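Local coordinates for protein dinoflagellate luciferase (Lingulodinium polyedrum, PDB 1VPR) that catalyses the oxidation of an open tetrapyrrole luciferin by molecular oxygen with emission of blue light, this chain being the third of its three luciferase domains, at residues 144-158 with 251-265. Numbering follows the deposited sequence.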
loop_
_atom_site.group_PDB
_atom_site.type_symbol
_atom_site.label_atom_id
_atom_site.label_comp_id
_atom_site.label_asym_id
_atom_site.label_seq_id
_atom_site.Cartn_x
_atom_site.Cartn_y
_atom_site.Cartn_z
ATOM N N PRO A 144 -15.619 9.473 -7.588
ATOM C CA PRO A 144 -15.545 10.865 -7.157
ATOM C C PRO A 144 -14.129 11.171 -6.662
ATOM O O PRO A 144 -13.529 10.338 -5.992
ATOM C CB PRO A 144 -16.554 10.928 -5.992
ATOM C CG PRO A 144 -17.560 9.883 -6.342
ATOM C CD PRO A 144 -16.650 8.747 -6.829
ATOM N N TRP A 145 -13.583 12.334 -7.017
ATOM C CA TRP A 145 -12.279 12.733 -6.487
ATOM C C TRP A 145 -12.645 13.292 -5.105
ATOM O O TRP A 145 -13.707 13.906 -4.950
ATOM C CB TRP A 145 -11.652 13.847 -7.326
ATOM C CG TRP A 145 -11.092 13.381 -8.656
ATOM C CD1 TRP A 145 -11.742 13.352 -9.858
ATOM C CD2 TRP A 145 -9.766 12.889 -8.903
ATOM N NE1 TRP A 145 -10.902 12.878 -10.839
ATOM C CE2 TRP A 145 -9.685 12.582 -10.278
ATOM C CE3 TRP A 145 -8.641 12.676 -8.091
ATOM C CZ2 TRP A 145 -8.518 12.069 -10.871
ATOM C CZ3 TRP A 145 -7.472 12.167 -8.676
ATOM C CH2 TRP A 145 -7.418 11.870 -10.051
ATOM N N PRO A 146 -11.805 13.065 -4.075
ATOM C CA PRO A 146 -12.161 13.601 -2.754
ATOM C C PRO A 146 -11.901 15.087 -2.591
ATOM O O PRO A 146 -10.779 15.553 -2.787
ATOM C CB PRO A 146 -11.316 12.757 -1.800
ATOM C CG PRO A 146 -10.073 12.476 -2.614
ATOM C CD PRO A 146 -10.654 12.138 -3.983
ATOM N N ALA A 147 -12.943 15.837 -2.234
ATOM C CA ALA A 147 -12.830 17.281 -2.009
ATOM C C ALA A 147 -11.589 17.604 -1.181
ATOM O O ALA A 147 -11.309 16.913 -0.198
ATOM C CB ALA A 147 -14.087 17.794 -1.254
ATOM N N GLY A 148 -10.854 18.651 -1.561
ATOM C CA GLY A 148 -9.664 19.028 -0.800
ATOM C C GLY A 148 -8.368 18.388 -1.274
ATOM O O GLY A 148 -7.300 18.666 -0.729
ATOM N N LEU A 149 -8.437 17.520 -2.279
ATOM C CA LEU A 149 -7.206 16.917 -2.776
ATOM C C LEU A 149 -6.468 17.950 -3.617
ATOM O O LEU A 149 -7.048 18.548 -4.517
ATOM C CB LEU A 149 -7.506 15.681 -3.640
ATOM C CG LEU A 149 -6.272 14.946 -4.184
ATOM C CD1 LEU A 149 -5.546 14.254 -3.039
ATOM C CD2 LEU A 149 -6.700 13.926 -5.245
ATOM N N PRO A 150 -5.179 18.185 -3.329
ATOM C CA PRO A 150 -4.460 19.167 -4.138
ATOM C C PRO A 150 -4.326 18.677 -5.567
ATOM O O PRO A 150 -4.322 17.470 -5.815
ATOM C CB PRO A 150 -3.108 19.275 -3.438
ATOM C CG PRO A 150 -2.950 17.907 -2.771
ATOM C CD PRO A 150 -4.339 17.668 -2.235
ATOM N N GLU A 151 -4.235 19.613 -6.509
ATOM C CA GLU A 151 -4.086 19.270 -7.915
ATOM C C GLU A 151 -2.623 18.958 -8.153
ATOM O O GLU A 151 -1.757 19.374 -7.374
ATOM C CB GLU A 151 -4.556 20.424 -8.804
ATOM C CG GLU A 151 -6.046 20.672 -8.628
ATOM C CD GLU A 151 -6.579 21.811 -9.481
ATOM O OE1 GLU A 151 -5.771 22.621 -9.971
ATOM O OE2 GLU A 151 -7.813 21.892 -9.647
ATOM N N PRO A 152 -2.323 18.212 -9.220
ATOM C CA PRO A 152 -0.921 17.874 -9.486
ATOM C C PRO A 152 -0.186 18.972 -10.260
ATOM O O PRO A 152 -0.802 19.918 -10.744
ATOM C CB PRO A 152 -1.037 16.582 -10.283
ATOM C CG PRO A 152 -2.274 16.842 -11.123
ATOM C CD PRO A 152 -3.232 17.516 -10.152
ATOM N N GLY A 153 1.127 18.836 -10.372
ATOM C CA GLY A 153 1.916 19.809 -11.103
ATOM C C GLY A 153 3.288 19.957 -10.482
ATOM O O GLY A 153 4.282 20.063 -11.188
ATOM N N TYR A 154 3.344 19.961 -9.156
ATOM C CA TYR A 154 4.611 20.099 -8.456
ATOM C C TYR A 154 5.492 18.877 -8.725
ATOM O O TYR A 154 5.011 17.746 -8.731
ATOM C CB TYR A 154 4.384 20.212 -6.946
ATOM C CG TYR A 154 5.662 20.432 -6.200
ATOM C CD1 TYR A 154 6.313 21.656 -6.256
ATOM C CD2 TYR A 154 6.272 19.401 -5.494
ATOM C CE1 TYR A 154 7.545 21.843 -5.636
ATOM C CE2 TYR A 154 7.500 19.586 -4.864
ATOM C CZ TYR A 154 8.132 20.803 -4.944
ATOM O OH TYR A 154 9.362 20.976 -4.360
ATOM N N VAL A 155 6.779 19.107 -8.947
ATOM C CA VAL A 155 7.690 17.998 -9.187
ATOM C C VAL A 155 8.772 18.041 -8.122
ATOM O O VAL A 155 9.598 18.954 -8.107
ATOM C CB VAL A 155 8.350 18.090 -10.589
ATOM C CG1 VAL A 155 9.217 16.854 -10.823
ATOM C CG2 VAL A 155 7.271 18.237 -11.684
ATOM N N PRO A 156 8.778 17.063 -7.196
ATOM C CA PRO A 156 9.805 17.071 -6.157
ATOM C C PRO A 156 11.179 17.199 -6.772
ATOM O O PRO A 156 11.459 16.594 -7.814
ATOM C CB PRO A 156 9.579 15.738 -5.448
ATOM C CG PRO A 156 8.049 15.643 -5.483
ATOM C CD PRO A 156 7.792 15.990 -6.950
ATOM N N LYS A 157 12.036 17.986 -6.134
ATOM C CA LYS A 157 13.370 18.209 -6.672
ATOM C C LYS A 157 14.467 17.319 -6.103
ATOM O O LYS A 157 15.458 17.019 -6.793
ATOM C CB LYS A 157 13.786 19.678 -6.460
ATOM C CG LYS A 157 12.789 20.724 -6.949
ATOM C CD LYS A 157 12.442 20.538 -8.413
ATOM C CE LYS A 157 11.497 21.638 -8.905
ATOM N NZ LYS A 157 10.308 21.825 -8.003
ATOM N N THR A 158 14.324 16.891 -4.856
ATOM C CA THR A 158 15.367 16.075 -4.262
ATOM C C THR A 158 15.093 14.577 -4.116
ATOM O O THR A 158 15.916 13.875 -3.536
ATOM C CB THR A 158 15.760 16.630 -2.870
ATOM O OG1 THR A 158 14.668 16.466 -1.959
ATOM C CG2 THR A 158 16.097 18.124 -2.968
ATOM N N VAL A 251 -4.927 7.003 -5.896
ATOM C CA VAL A 251 -4.061 7.988 -6.503
ATOM C C VAL A 251 -3.160 8.612 -5.461
ATOM O O VAL A 251 -3.596 8.816 -4.334
ATOM C CB VAL A 251 -4.910 9.179 -7.100
ATOM C CG1 VAL A 251 -3.988 10.322 -7.481
ATOM C CG2 VAL A 251 -5.722 8.725 -8.314
ATOM N N TRP A 252 -1.910 8.909 -5.827
ATOM C CA TRP A 252 -1.004 9.624 -4.940
ATOM C C TRP A 252 -0.734 10.923 -5.685
ATOM O O TRP A 252 -0.554 10.925 -6.919
ATOM C CB TRP A 252 0.380 8.958 -4.777
ATOM C CG TRP A 252 0.452 7.860 -3.792
ATOM C CD1 TRP A 252 0.729 6.558 -4.052
ATOM C CD2 TRP A 252 0.292 7.965 -2.377
ATOM N NE1 TRP A 252 0.756 5.838 -2.890
ATOM C CE2 TRP A 252 0.492 6.680 -1.842
ATOM C CE3 TRP A 252 -0.008 9.026 -1.509
ATOM C CZ2 TRP A 252 0.416 6.414 -0.470
ATOM C CZ3 TRP A 252 -0.089 8.769 -0.153
ATOM C CH2 TRP A 252 0.123 7.468 0.356
ATOM N N VAL A 253 -0.722 12.023 -4.954
ATOM C CA VAL A 253 -0.386 13.318 -5.535
ATOM C C VAL A 253 0.867 13.744 -4.758
ATOM O O VAL A 253 0.979 13.483 -3.559
ATOM C CB VAL A 253 -1.505 14.369 -5.318
ATOM C CG1 VAL A 253 -1.099 15.708 -6.019
ATOM C CG2 VAL A 253 -2.846 13.827 -5.914
ATOM N N LEU A 254 1.806 14.379 -5.439
ATOM C CA LEU A 254 3.051 14.834 -4.811
ATOM C C LEU A 254 3.060 16.363 -5.004
ATOM O O LEU A 254 3.772 16.901 -5.840
ATOM C CB LEU A 254 4.250 14.179 -5.522
ATOM C CG LEU A 254 4.663 12.731 -5.176
ATOM C CD1 LEU A 254 3.460 11.810 -5.066
ATOM C CD2 LEU A 254 5.614 12.228 -6.248
ATOM N N PRO A 255 2.286 17.081 -4.181
ATOM C CA PRO A 255 2.152 18.538 -4.240
ATOM C C PRO A 255 3.230 19.337 -3.541
ATOM O O PRO A 255 3.295 20.563 -3.703
ATOM C CB PRO A 255 0.813 18.746 -3.559
ATOM C CG PRO A 255 0.985 17.790 -2.361
ATOM C CD PRO A 255 1.528 16.544 -3.032
ATOM N N GLU A 256 4.066 18.651 -2.770
ATOM C CA GLU A 256 5.085 19.311 -1.964
ATOM C C GLU A 256 6.365 18.533 -2.036
ATOM O O GLU A 256 6.370 17.402 -2.500
ATOM C CB GLU A 256 4.632 19.337 -0.517
ATOM C CG GLU A 256 3.391 20.138 -0.265
ATOM C CD GLU A 256 2.778 19.816 1.087
ATOM O OE1 GLU A 256 3.522 19.437 2.015
ATOM O OE2 GLU A 256 1.548 19.948 1.221
ATOM N N GLU A 257 7.454 19.105 -1.532
ATOM C CA GLU A 257 8.707 18.381 -1.614
ATOM C C GLU A 257 8.784 17.149 -0.722
ATOM O O GLU A 257 9.331 16.123 -1.129
ATOM C CB GLU A 257 9.883 19.295 -1.283
ATOM C CG GLU A 257 11.223 18.609 -1.413
ATOM C CD GLU A 257 11.641 18.374 -2.858
ATOM O OE1 GLU A 257 12.619 17.621 -3.059
ATOM O OE2 GLU A 257 11.007 18.945 -3.791
ATOM N N TYR A 258 8.232 17.235 0.484
ATOM C CA TYR A 258 8.339 16.134 1.427
ATOM C C TYR A 258 7.074 15.436 1.856
ATOM O O TYR A 258 7.087 14.704 2.841
ATOM C CB TYR A 258 9.080 16.610 2.670
ATOM C CG TYR A 258 10.461 17.153 2.368
ATOM C CD1 TYR A 258 10.685 18.530 2.264
ATOM C CD2 TYR A 258 11.537 16.293 2.149
ATOM C CE1 TYR A 258 11.959 19.042 1.945
ATOM C CE2 TYR A 258 12.816 16.796 1.832
ATOM C CZ TYR A 258 13.014 18.172 1.731
ATOM O OH TYR A 258 14.263 18.667 1.419
ATOM N N ARG A 259 5.983 15.652 1.136
ATOM C CA ARG A 259 4.731 15.015 1.495
ATOM C C ARG A 259 3.909 14.552 0.309
ATOM O O ARG A 259 3.806 15.240 -0.696
ATOM C CB ARG A 259 3.857 15.973 2.358
ATOM C CG ARG A 259 2.531 15.331 2.749
ATOM C CD ARG A 259 1.754 16.100 3.820
ATOM N NE ARG A 259 1.431 17.451 3.387
ATOM C CZ ARG A 259 0.438 18.165 3.902
ATOM N NH1 ARG A 259 -0.323 17.643 4.858
ATOM N NH2 ARG A 259 0.225 19.404 3.479
ATOM N N LYS A 260 3.326 13.369 0.423
ATOM C CA LYS A 260 2.431 12.874 -0.618
ATOM C C LYS A 260 1.045 12.869 0.000
ATOM O O LYS A 260 0.888 12.591 1.202
ATOM C CB LYS A 260 2.746 11.427 -1.022
ATOM C CG LYS A 260 4.083 11.205 -1.684
ATOM C CD LYS A 260 4.097 9.768 -2.226
ATOM C CE LYS A 260 3.924 8.736 -1.084
ATOM N NZ LYS A 260 3.986 7.359 -1.618
ATOM N N ILE A 261 0.043 13.176 -0.803
ATOM C CA ILE A 261 -1.352 13.171 -0.339
ATOM C C ILE A 261 -2.158 12.373 -1.355
ATOM O O ILE A 261 -2.047 12.581 -2.567
ATOM C CB ILE A 261 -1.936 14.599 -0.233
ATOM C CG1 ILE A 261 -1.125 15.407 0.777
ATOM C CG2 ILE A 261 -3.408 14.524 0.223
ATOM C CD1 ILE A 261 -1.553 16.862 0.884
ATOM N N GLY A 262 -2.981 11.455 -0.873
ATOM C CA GLY A 262 -3.739 10.633 -1.807
ATOM C C GLY A 262 -4.980 10.034 -1.201
ATOM O O GLY A 262 -5.424 10.424 -0.116
ATOM N N PHE A 263 -5.556 9.079 -1.896
ATOM C CA PHE A 263 -6.760 8.437 -1.396
ATOM C C PHE A 263 -6.863 7.113 -2.112
ATOM O O PHE A 263 -6.259 6.938 -3.180
ATOM C CB PHE A 263 -7.995 9.274 -1.742
ATOM C CG PHE A 263 -8.219 9.418 -3.203
ATOM C CD1 PHE A 263 -7.516 10.382 -3.940
ATOM C CD2 PHE A 263 -9.100 8.567 -3.868
ATOM C CE1 PHE A 263 -7.696 10.489 -5.310
ATOM C CE2 PHE A 263 -9.280 8.669 -5.250
ATOM C CZ PHE A 263 -8.591 9.618 -5.963
ATOM N N PHE A 264 -7.626 6.186 -1.532
ATOM C CA PHE A 264 -7.834 4.879 -2.138
ATOM C C PHE A 264 -9.281 4.492 -1.947
ATOM O O PHE A 264 -9.770 4.506 -0.830
ATOM C CB PHE A 264 -6.961 3.794 -1.491
ATOM C CG PHE A 264 -5.507 3.938 -1.785
ATOM C CD1 PHE A 264 -4.717 4.785 -1.033
ATOM C CD2 PHE A 264 -4.949 3.300 -2.886
ATOM C CE1 PHE A 264 -3.390 5.013 -1.377
ATOM C CE2 PHE A 264 -3.625 3.516 -3.233
ATOM C CZ PHE A 264 -2.844 4.376 -2.483
ATOM N N TRP A 265 -9.946 4.147 -3.042
ATOM C CA TRP A 265 -11.330 3.706 -3.005
ATOM C C TRP A 265 -11.323 2.206 -2.811
ATOM O O TRP A 265 -10.806 1.483 -3.658
ATOM C CB TRP A 265 -12.042 4.006 -4.320
ATOM C CG TRP A 265 -12.540 5.408 -4.444
ATOM C CD1 TRP A 265 -11.980 6.417 -5.166
ATOM C CD2 TRP A 265 -13.719 5.956 -3.829
ATOM N NE1 TRP A 265 -12.730 7.571 -5.040
ATOM C CE2 TRP A 265 -13.806 7.313 -4.228
ATOM C CE3 TRP A 265 -14.707 5.436 -2.985
ATOM C CZ2 TRP A 265 -14.848 8.153 -3.812
ATOM C CZ3 TRP A 265 -15.751 6.283 -2.567
ATOM C CH2 TRP A 265 -15.805 7.616 -2.985
HETATM O O HOH W 1 15.853 16.475 0.378
#
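The proline-rich chain 144-158, without regular secondary structure, runs over the hairpin of strands 247-253 and 259-266, passing from Trp265 at one end to the connecting loop 254-258 at the other, where the CA atoms of Pro156 and Glu257 lie 4.9 Å apart. At the first end, Trp265 NE1 donates to Pro144 O (3.0 Å); the acceptor lies at the indole edge, near the ring plane. Phe263 is the next platform: Pro146 CD stands 3.5 Å from its ring centroid, almost on the ring normal, a CH-pi contact over the face. With CG anti to the backbone N (chi1 -178°), Leu149 spreads its two methyls over the strands, CD2 reaching Phe263 CE1 at 3.6 Å and CD1 touching Ile261 CG2. Pro150 then lays its CG against Pro255 CB, and Phe108 of helix 107-111 touches Pro146, Leu149 and Ile261.

Beyond this apolar row a single carboxylate from the hairpin connection, that of Glu257, holds the end of segment 144-158. Glu257 OE2 accepts from Tyr154 OH on its anti lone pair and from Lys157 N on its syn side (both 2.7 Å), while Glu257 OE1 receives Thr158 N (syn) and Thr158 OG1 (anti), each at 2.6 Å. Four donors thus fix the rotation of the group, and a water bridges Thr158 OG1 to Tyr258 OH. A glutamine here would put an NH2 where one carboxylate oxygen accepts two bonds, and would probably leave either the Tyr154 and Lys157 pair or the two Thr158 donors without their acceptor.

The arrangement exemplifies an extended segment packed against a beta-hairpin by apolar contacts and pinned at the loop by a side-chain carboxylate; here the hairpin belongs to the antiparallel beta-barrel of the calycin-type luciferase catalytic domain.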